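Local coordinates for protein probable intron-encoded endonuclease 1 (PDB 6X1J) that cleaves double-stranded DNA at a specific recognition sequence as a LAGLIDADG homing endonuclease, promoting homing of its mitochondrial 21S rRNA gene intron, at residues I127-L141 / E174-F186. Numbering follows the deposited sequence.
Sequences IKPDLVLNYITERSL and EVEILINDLNIKF
Val132 drops as a knob among Leu178, Asp181, Leu182 and Lys185 of helix 172-186, its CB only 3.4 Å from Asp181 CB. Beside it, Lys185 CB lies near Val132 CG1; with CG anti to the backbone N (chi1 -171°), CG sits over one face of the Phe186 ring, whose opposite face takes Leu141 CD1. The chain stays extended, CD passing Val132 O and CE approaching Ile136 O, until NZ reaches three carbonyls where the short helix 131-134 gives out: Val132 O in its carbonyl plane, Leu133 O from above the plane, and Ile136 O from a tilt of 30°, each 2.9 Å from NZ. At the far end Glu174 OE2 accepts from Ile127 N at 2.7 Å; Leu178 CD2 packs between Ile127 CG2 and Val132 CG2. Leu133 N donates to water 1 and Val132 N to water 2, both waters probably turned toward Asp181 OD2. A methionine in place of Lys185 would probably leave those three carbonyls without their shared donor and let the turn before helix 138-148, the second LAGLIDADG helix, drift. Apolar side chains thus join helix 172-186 to helices 131-134 and 138-148, while one ammonium group ties in the turn and probably offsets its converging carbonyl dipoles.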
ATOM      1  N   ILE A 127     -12.153   7.095  -2.964  1.00 29.09           N
ATOM      2  CA  ILE A 127     -11.259   7.832  -3.897  1.00 31.62           C
ATOM      3  C   ILE A 127     -11.751   9.278  -3.992  1.00 33.31           C
ATOM      4  O   ILE A 127     -12.825   9.520  -4.545  1.00 30.65           O
ATOM      5  CB  ILE A 127     -11.226   7.170  -5.274  1.00 31.57           C
ATOM      6  CG1 ILE A 127     -10.712   5.723  -5.185  1.00 36.33           C
ATOM      7  CG2 ILE A 127     -10.390   8.046  -6.198  1.00 33.38           C
ATOM      8  CD1 ILE A 127      -9.298   5.584  -4.593  1.00 29.46           C
ATOM      9  N   LYS A 128     -10.981  10.177  -3.416  1.00 35.41           N
ATOM     10  CA  LYS A 128     -11.216  11.635  -3.396  1.00 31.98           C
ATOM     11  C   LYS A 128     -10.975  12.172  -4.788  1.00 32.25           C
ATOM     12  O   LYS A 128     -10.069  11.707  -5.471  1.00 28.58           O
ATOM     13  CB  LYS A 128     -10.290  12.289  -2.364  1.00 35.10           C
ATOM     14  CG  LYS A 128     -10.796  12.179  -0.937  1.00 34.31           C
ATOM     15  CD  LYS A 128     -11.722  13.333  -0.584  1.00 37.34           C
ATOM     16  CE  LYS A 128     -12.635  13.046   0.580  1.00 36.79           C
ATOM     17  NZ  LYS A 128     -11.853  13.036   1.829  1.00 36.90           N
ATOM     18  N   PRO A 129     -11.811  13.134  -5.257  1.00 33.20           N
ATOM     19  CA  PRO A 129     -11.704  13.626  -6.618  1.00 32.29           C
ATOM     20  C   PRO A 129     -10.320  14.200  -6.918  1.00 33.44           C
ATOM     21  O   PRO A 129      -9.985  14.159  -8.088  1.00 31.35           O
ATOM     22  CB  PRO A 129     -12.778  14.713  -6.748  1.00 34.61           C
ATOM     23  CG  PRO A 129     -13.752  14.442  -5.602  1.00 36.70           C
ATOM     24  CD  PRO A 129     -12.953  13.727  -4.531  1.00 34.86           C
ATOM     25  N   ASP A 130      -9.524  14.645  -5.926  1.00 30.75           N
ATOM     26  CA  ASP A 130      -8.229  15.291  -6.283  1.00 30.17           C
ATOM     27  C   ASP A 130      -7.045  14.392  -5.897  1.00 28.62           C
ATOM     28  O   ASP A 130      -5.863  14.892  -5.872  1.00 24.97           O
ATOM     29  CB  ASP A 130      -8.105  16.690  -5.686  1.00 30.89           C
ATOM     30  CG  ASP A 130      -7.892  16.732  -4.188  1.00 29.18           C
ATOM     31  OD1 ASP A 130      -8.567  15.936  -3.467  1.00 28.84           O
ATOM     32  OD2 ASP A 130      -7.081  17.582  -3.757  1.00 32.66           O
ATOM     33  N   LEU A 131      -7.336  13.165  -5.486  1.00 26.07           N
ATOM     34  CA  LEU A 131      -6.265  12.215  -5.063  1.00 28.71           C
ATOM     35  C   LEU A 131      -5.132  12.170  -6.105  1.00 30.31           C
ATOM     36  O   LEU A 131      -3.948  12.356  -5.727  1.00 25.80           O
ATOM     37  CB  LEU A 131      -6.865  10.828  -4.892  1.00 29.57           C
ATOM     38  CG  LEU A 131      -5.849   9.685  -4.796  1.00 27.26           C
ATOM     39  CD1 LEU A 131      -4.921   9.886  -3.600  1.00 29.78           C
ATOM     40  CD2 LEU A 131      -6.611   8.376  -4.664  1.00 28.86           C
ATOM     41  N   VAL A 132      -5.461  11.894  -7.368  1.00 26.72           N
ATOM     42  CA  VAL A 132      -4.407  11.669  -8.384  1.00 30.97           C
ATOM     43  C   VAL A 132      -3.636  12.981  -8.580  1.00 31.56           C
ATOM     44  O   VAL A 132      -2.385  12.978  -8.435  1.00 26.77           O
ATOM     45  CB  VAL A 132      -4.980  11.131  -9.710  1.00 30.74           C
ATOM     46  CG1 VAL A 132      -3.958  11.180 -10.831  1.00 32.91           C
ATOM     47  CG2 VAL A 132      -5.523   9.718  -9.560  1.00 31.05           C
ATOM     48  N   LEU A 133      -4.360  14.084  -8.809  1.00 30.58           N
ATOM     49  CA  LEU A 133      -3.729  15.373  -9.174  1.00 32.05           C
ATOM     50  C   LEU A 133      -2.796  15.756  -8.028  1.00 28.14           C
ATOM     51  O   LEU A 133      -1.624  16.026  -8.287  1.00 29.30           O
ATOM     52  CB  LEU A 133      -4.761  16.479  -9.464  1.00 36.32           C
ATOM     53  CG  LEU A 133      -4.136  17.838  -9.846  1.00 44.47           C
ATOM     54  CD1 LEU A 133      -3.508  17.790 -11.232  1.00 46.68           C
ATOM     55  CD2 LEU A 133      -5.118  19.022  -9.757  1.00 45.54           C
ATOM     56  N   ASN A 134      -3.275  15.761  -6.799  1.00 28.48           N
ATOM     57  CA  ASN A 134      -2.527  16.476  -5.731  1.00 30.17           C
ATOM     58  C   ASN A 134      -1.618  15.529  -4.929  1.00 31.56           C
ATOM     59  O   ASN A 134      -0.810  16.070  -4.196  1.00 32.32           O
ATOM     60  CB  ASN A 134      -3.475  17.302  -4.847  1.00 28.08           C
ATOM     61  CG  ASN A 134      -4.194  18.396  -5.609  1.00 28.72           C
ATOM     62  OD1 ASN A 134      -3.629  18.971  -6.537  1.00 28.48           O
ATOM     63  ND2 ASN A 134      -5.438  18.676  -5.242  1.00 23.35           N
ATOM     64  N   TYR A 135      -1.723  14.188  -5.019  1.00 31.25           N
ATOM     65  CA  TYR A 135      -1.055  13.288  -4.025  1.00 33.03           C
ATOM     66  C   TYR A 135      -0.277  12.134  -4.663  1.00 28.70           C
ATOM     67  O   TYR A 135       0.797  11.863  -4.121  1.00 25.76           O
ATOM     68  CB  TYR A 135      -2.043  12.703  -3.004  1.00 34.39           C
ATOM     69  CG  TYR A 135      -2.702  13.771  -2.169  1.00 39.28           C
ATOM     70  CD1 TYR A 135      -2.099  14.274  -1.022  1.00 41.61           C
ATOM     71  CD2 TYR A 135      -3.918  14.321  -2.562  1.00 38.84           C
ATOM     72  CE1 TYR A 135      -2.700  15.283  -0.278  1.00 45.11           C
ATOM     73  CE2 TYR A 135      -4.526  15.332  -1.836  1.00 40.58           C
ATOM     74  CZ  TYR A 135      -3.922  15.811  -0.687  1.00 42.22           C
ATOM     75  OH  TYR A 135      -4.557  16.792   0.020  1.00 38.23           O
ATOM     76  N   ILE A 136      -0.810  11.447  -5.689  1.00 26.15           N
ATOM     77  CA  ILE A 136      -0.145  10.231  -6.246  1.00 25.10           C
ATOM     78  C   ILE A 136       1.116  10.636  -7.018  1.00 25.85           C
ATOM     79  O   ILE A 136       1.004  11.348  -7.983  1.00 26.84           O
ATOM     80  CB  ILE A 136      -1.118   9.416  -7.087  1.00 25.02           C
ATOM     81  CG1 ILE A 136      -2.209   8.793  -6.215  1.00 24.35           C
ATOM     82  CG2 ILE A 136      -0.351   8.375  -7.878  1.00 27.48           C
ATOM     83  CD1 ILE A 136      -3.128   7.830  -6.927  1.00 23.77           C
ATOM     84  N   THR A 137       2.294  10.194  -6.585  1.00 23.29           N
ATOM     85  CA  THR A 137       3.547  10.318  -7.375  1.00 24.21           C
ATOM     86  C   THR A 137       3.924   8.917  -7.933  1.00 22.54           C
ATOM     87  O   THR A 137       3.247   7.914  -7.650  1.00 22.46           O
ATOM     88  CB  THR A 137       4.650  10.972  -6.519  1.00 25.07           C
ATOM     89  OG1 THR A 137       5.107  10.016  -5.561  1.00 24.76           O
ATOM     90  CG2 THR A 137       4.158  12.224  -5.809  1.00 26.88           C
ATOM     91  N   GLU A 138       4.961   8.850  -8.736  1.00 24.36           N
ATOM     92  CA  GLU A 138       5.511   7.549  -9.219  1.00 27.43           C
ATOM     93  C   GLU A 138       5.911   6.657  -8.032  1.00 26.42           C
ATOM     94  O   GLU A 138       5.616   5.446  -8.135  1.00 27.98           O
ATOM     95  CB  GLU A 138       6.737   7.752 -10.113  1.00 29.04           C
ATOM     96  CG  GLU A 138       6.460   8.549 -11.370  1.00 30.39           C
ATOM     97  CD  GLU A 138       6.729  10.030 -11.215  1.00 32.22           C
ATOM     98  OE1 GLU A 138       6.759  10.525 -10.033  1.00 31.64           O
ATOM     99  OE2 GLU A 138       6.886  10.679 -12.269  1.00 35.11           O
ATOM    100  N   ARG A 139       6.428   7.221  -6.912  1.00 23.05           N
ATOM    101  CA  ARG A 139       6.731   6.410  -5.714  1.00 23.80           C
ATOM    102  C   ARG A 139       5.419   5.749  -5.264  1.00 24.19           C
ATOM    103  O   ARG A 139       5.428   4.508  -5.074  1.00 23.03           O
ATOM    104  CB  ARG A 139       7.467   7.229  -4.641  1.00 27.37           C
ATOM    105  CG  ARG A 139       7.901   6.422  -3.416  1.00 27.23           C
ATOM    106  CD  ARG A 139       8.550   7.273  -2.316  1.00 28.17           C
ATOM    107  NE  ARG A 139       9.850   7.814  -2.699  1.00 28.36           N
ATOM    108  CZ  ARG A 139      11.020   7.218  -2.474  1.00 27.42           C
ATOM    109  NH1 ARG A 139      11.062   6.030  -1.874  1.00 24.86           N
ATOM    110  NH2 ARG A 139      12.133   7.803  -2.897  1.00 27.20           N
ATOM    111  N   SER A 140       4.320   6.517  -5.138  1.00 24.59           N
ATOM    112  CA  SER A 140       2.981   5.996  -4.736  1.00 24.63           C
ATOM    113  C   SER A 140       2.562   4.894  -5.716  1.00 23.10           C
ATOM    114  O   SER A 140       2.076   3.825  -5.258  1.00 19.15           O
ATOM    115  CB  SER A 140       1.869   7.082  -4.676  1.00 25.92           C
ATOM    116  OG  SER A 140       2.269   8.273  -4.000  1.00 21.64           O
ATOM    117  N   LEU A 141       2.709   5.150  -7.013  1.00 24.41           N
ATOM    118  CA  LEU A 141       2.304   4.160  -8.071  1.00 28.38           C
ATOM    119  C   LEU A 141       3.022   2.824  -7.860  1.00 27.27           C
ATOM    120  O   LEU A 141       2.359   1.776  -8.035  1.00 27.10           O
ATOM    121  CB  LEU A 141       2.664   4.667  -9.466  1.00 30.30           C
ATOM    122  CG  LEU A 141       1.718   5.683 -10.095  1.00 32.21           C
ATOM    123  CD1 LEU A 141       2.221   6.006 -11.486  1.00 32.52           C
ATOM    124  CD2 LEU A 141       0.300   5.152 -10.145  1.00 35.08           C
ATOM    125  N   GLU A 174     -15.458   5.615  -8.939  1.00 39.56           N
ATOM    126  CA  GLU A 174     -14.123   5.845  -8.300  1.00 35.86           C
ATOM    127  C   GLU A 174     -12.989   5.384  -9.235  1.00 32.49           C
ATOM    128  O   GLU A 174     -12.074   6.191  -9.551  1.00 35.00           O
ATOM    129  CB  GLU A 174     -14.104   5.128  -6.950  1.00 35.45           C
ATOM    130  CG  GLU A 174     -14.901   5.830  -5.866  1.00 35.38           C
ATOM    131  CD  GLU A 174     -14.787   5.206  -4.493  1.00 36.70           C
ATOM    132  OE1 GLU A 174     -14.857   3.958  -4.407  1.00 38.05           O
ATOM    133  OE2 GLU A 174     -14.551   5.953  -3.539  1.00 34.26           O
ATOM    134  N   VAL A 175     -13.063   4.167  -9.770  1.00 31.40           N
ATOM    135  CA  VAL A 175     -12.017   3.678 -10.717  1.00 29.55           C
ATOM    136  C   VAL A 175     -12.012   4.559 -11.968  1.00 29.86           C
ATOM    137  O   VAL A 175     -10.883   4.933 -12.435  1.00 26.47           O
ATOM    138  CB  VAL A 175     -12.166   2.167 -11.022  1.00 30.32           C
ATOM    139  CG1 VAL A 175     -11.099   1.675 -11.965  1.00 27.35           C
ATOM    140  CG2 VAL A 175     -12.114   1.346  -9.738  1.00 33.29           C
ATOM    141  N   GLU A 176     -13.201   4.956 -12.475  1.00 33.24           N
ATOM    142  CA  GLU A 176     -13.272   5.841 -13.678  1.00 34.30           C
ATOM    143  C   GLU A 176     -12.553   7.162 -13.382  1.00 28.78           C
ATOM    144  O   GLU A 176     -11.830   7.635 -14.267  1.00 35.20           O
ATOM    145  CB  GLU A 176     -14.706   6.126 -14.142  1.00 37.13           C
ATOM    146  CG  GLU A 176     -15.394   4.971 -14.823  1.00 43.07           C
ATOM    147  CD  GLU A 176     -16.918   5.023 -14.754  1.00 48.38           C
ATOM    148  OE1 GLU A 176     -17.447   6.007 -14.240  1.00 54.75           O
ATOM    149  OE2 GLU A 176     -17.572   4.066 -15.209  1.00 57.42           O
ATOM    150  N   ILE A 177     -12.682   7.714 -12.175  1.00 32.37           N
ATOM    151  CA  ILE A 177     -11.883   8.917 -11.774  1.00 33.98           C
ATOM    152  C   ILE A 177     -10.383   8.605 -11.858  1.00 31.57           C
ATOM    153  O   ILE A 177      -9.641   9.402 -12.527  1.00 28.94           O
ATOM    154  CB  ILE A 177     -12.288   9.470 -10.396  1.00 36.83           C
ATOM    155  CG1 ILE A 177     -13.663  10.148 -10.457  1.00 40.75           C
ATOM    156  CG2 ILE A 177     -11.239  10.449  -9.897  1.00 39.66           C
ATOM    157  CD1 ILE A 177     -14.462  10.033  -9.192  1.00 43.68           C
ATOM    158  N   LEU A 178      -9.935   7.507 -11.232  1.00 35.31           N
ATOM    159  CA  LEU A 178      -8.478   7.147 -11.200  1.00 29.91           C
ATOM    160  C   LEU A 178      -7.953   7.080 -12.637  1.00 30.54           C
ATOM    161  O   LEU A 178      -6.906   7.755 -12.956  1.00 25.51           O
ATOM    162  CB  LEU A 178      -8.294   5.801 -10.493  1.00 33.19           C
ATOM    163  CG  LEU A 178      -8.470   5.821  -8.976  1.00 33.73           C
ATOM    164  CD1 LEU A 178      -8.595   4.408  -8.406  1.00 33.18           C
ATOM    165  CD2 LEU A 178      -7.316   6.567  -8.296  1.00 31.07           C
ATOM    166  N   ILE A 179      -8.698   6.355 -13.499  1.00 31.30           N
ATOM    167  CA  ILE A 179      -8.260   6.080 -14.893  1.00 29.92           C
ATOM    168  C   ILE A 179      -8.136   7.423 -15.605  1.00 30.12           C
ATOM    169  O   ILE A 179      -7.087   7.660 -16.222  1.00 32.71           O
ATOM    170  CB  ILE A 179      -9.227   5.138 -15.628  1.00 30.47           C
ATOM    171  CG1 ILE A 179      -9.154   3.700 -15.103  1.00 33.00           C
ATOM    172  CG2 ILE A 179      -8.944   5.218 -17.112  1.00 30.14           C
ATOM    173  CD1 ILE A 179     -10.370   2.900 -15.433  1.00 34.50           C
ATOM    174  N   ASN A 180      -9.170   8.265 -15.507  1.00 31.29           N
ATOM    175  CA  ASN A 180      -9.189   9.613 -16.143  1.00 32.74           C
ATOM    176  C   ASN A 180      -7.963  10.438 -15.707  1.00 29.54           C
ATOM    177  O   ASN A 180      -7.223  10.941 -16.598  1.00 30.76           O
ATOM    178  CB  ASN A 180     -10.478  10.385 -15.843  1.00 35.22           C
ATOM    179  CG  ASN A 180     -10.517  11.675 -16.635  1.00 34.67           C
ATOM    180  OD1 ASN A 180     -10.120  12.720 -16.125  1.00 39.36           O
ATOM    181  ND2 ASN A 180     -10.887  11.606 -17.903  1.00 28.01           N
ATOM    182  N   ASP A 181      -7.714  10.532 -14.400  1.00 30.38           N
ATOM    183  CA  ASP A 181      -6.665  11.428 -13.829  1.00 32.34           C
ATOM    184  C   ASP A 181      -5.265  10.819 -13.977  1.00 32.87           C
ATOM    185  O   ASP A 181      -4.286  11.584 -14.289  1.00 27.52           O
ATOM    186  CB  ASP A 181      -7.025  11.778 -12.392  1.00 34.55           C
ATOM    187  CG  ASP A 181      -8.343  12.525 -12.324  1.00 38.19           C
ATOM    188  OD1 ASP A 181      -8.704  13.095 -13.347  1.00 43.23           O
ATOM    189  OD2 ASP A 181      -9.028  12.460 -11.286  1.00 42.10           O
ATOM    190  N   LEU A 182      -5.150   9.483 -13.842  1.00 32.07           N
ATOM    191  CA  LEU A 182      -3.860   8.809 -14.117  1.00 29.29           C
ATOM    192  C   LEU A 182      -3.443   9.086 -15.547  1.00 27.81           C
ATOM    193  O   LEU A 182      -2.269   9.376 -15.719  1.00 30.59           O
ATOM    194  CB  LEU A 182      -3.959   7.303 -13.890  1.00 32.63           C
ATOM    195  CG  LEU A 182      -3.943   6.870 -12.424  1.00 34.48           C
ATOM    196  CD1 LEU A 182      -4.327   5.401 -12.318  1.00 32.47           C
ATOM    197  CD2 LEU A 182      -2.575   7.144 -11.795  1.00 34.57           C
ATOM    198  N   ASN A 183      -4.356   8.966 -16.527  1.00 30.80           N
ATOM    199  CA  ASN A 183      -4.008   9.092 -17.964  1.00 31.77           C
ATOM    200  C   ASN A 183      -3.546  10.534 -18.268  1.00 35.97           C
ATOM    201  O   ASN A 183      -2.614  10.708 -19.082  1.00 32.69           O
ATOM    202  CB  ASN A 183      -5.150   8.578 -18.827  1.00 34.41           C
ATOM    203  CG  ASN A 183      -5.237   7.061 -18.895  1.00 35.84           C
ATOM    204  OD1 ASN A 183      -4.294   6.325 -18.553  1.00 28.84           O
ATOM    205  ND2 ASN A 183      -6.362   6.590 -19.406  1.00 33.44           N
ATOM    206  N   ILE A 184      -4.116  11.542 -17.598  1.00 34.29           N
ATOM    207  CA  ILE A 184      -3.681  12.963 -17.746  1.00 32.65           C
ATOM    208  C   ILE A 184      -2.340  13.167 -17.036  1.00 30.64           C
ATOM    209  O   ILE A 184      -1.424  13.723 -17.667  1.00 31.88           O
ATOM    210  CB  ILE A 184      -4.778  13.921 -17.246  1.00 33.46           C
ATOM    211  CG1 ILE A 184      -5.934  13.936 -18.251  1.00 33.96           C
ATOM    212  CG2 ILE A 184      -4.223  15.325 -16.978  1.00 31.87           C
ATOM    213  CD1 ILE A 184      -7.292  14.064 -17.620  1.00 36.71           C
ATOM    214  N   LYS A 185      -2.186  12.732 -15.786  1.00 30.61           N
ATOM    215  CA  LYS A 185      -0.931  13.076 -15.034  1.00 33.36           C
ATOM    216  C   LYS A 185       0.314  12.317 -15.533  1.00 33.62           C
ATOM    217  O   LYS A 185       1.378  12.935 -15.547  1.00 32.68           O
ATOM    218  CB  LYS A 185      -1.101  12.870 -13.535  1.00 32.32           C
ATOM    219  CG  LYS A 185       0.061  13.419 -12.721  1.00 31.72           C
ATOM    220  CD  LYS A 185      -0.226  13.341 -11.255  1.00 27.80           C
ATOM    221  CE  LYS A 185       0.801  14.053 -10.415  1.00 25.13           C
ATOM    222  NZ  LYS A 185       0.323  13.953  -9.029  1.00 25.33           N
ATOM    223  N   PHE A 186       0.223  11.036 -15.925  1.00 34.88           N
ATOM    224  CA  PHE A 186       1.397  10.213 -16.304  1.00 32.18           C
ATOM    225  C   PHE A 186       1.382   9.872 -17.805  1.00 37.23           C
ATOM    226  O   PHE A 186       2.280   9.161 -18.266  1.00 41.31           O
ATOM    227  CB  PHE A 186       1.443   8.982 -15.402  1.00 32.32           C
ATOM    228  CG  PHE A 186       1.509   9.322 -13.940  1.00 30.39           C
ATOM    229  CD1 PHE A 186       2.652   9.878 -13.395  1.00 32.78           C
ATOM    230  CD2 PHE A 186       0.430   9.084 -13.108  1.00 28.76           C
ATOM    231  CE1 PHE A 186       2.700  10.226 -12.050  1.00 32.86           C
ATOM    232  CE2 PHE A 186       0.482   9.427 -11.769  1.00 29.84           C
ATOM    233  CZ  PHE A 186       1.618   9.996 -11.240  1.00 29.65           C
TER
HETATM  234  O   HOH W   1      -7.227  13.576  -9.145  1.00 39.30           O
HETATM  235  O   HOH W   2      -8.311  11.408  -8.288  1.00 34.17           O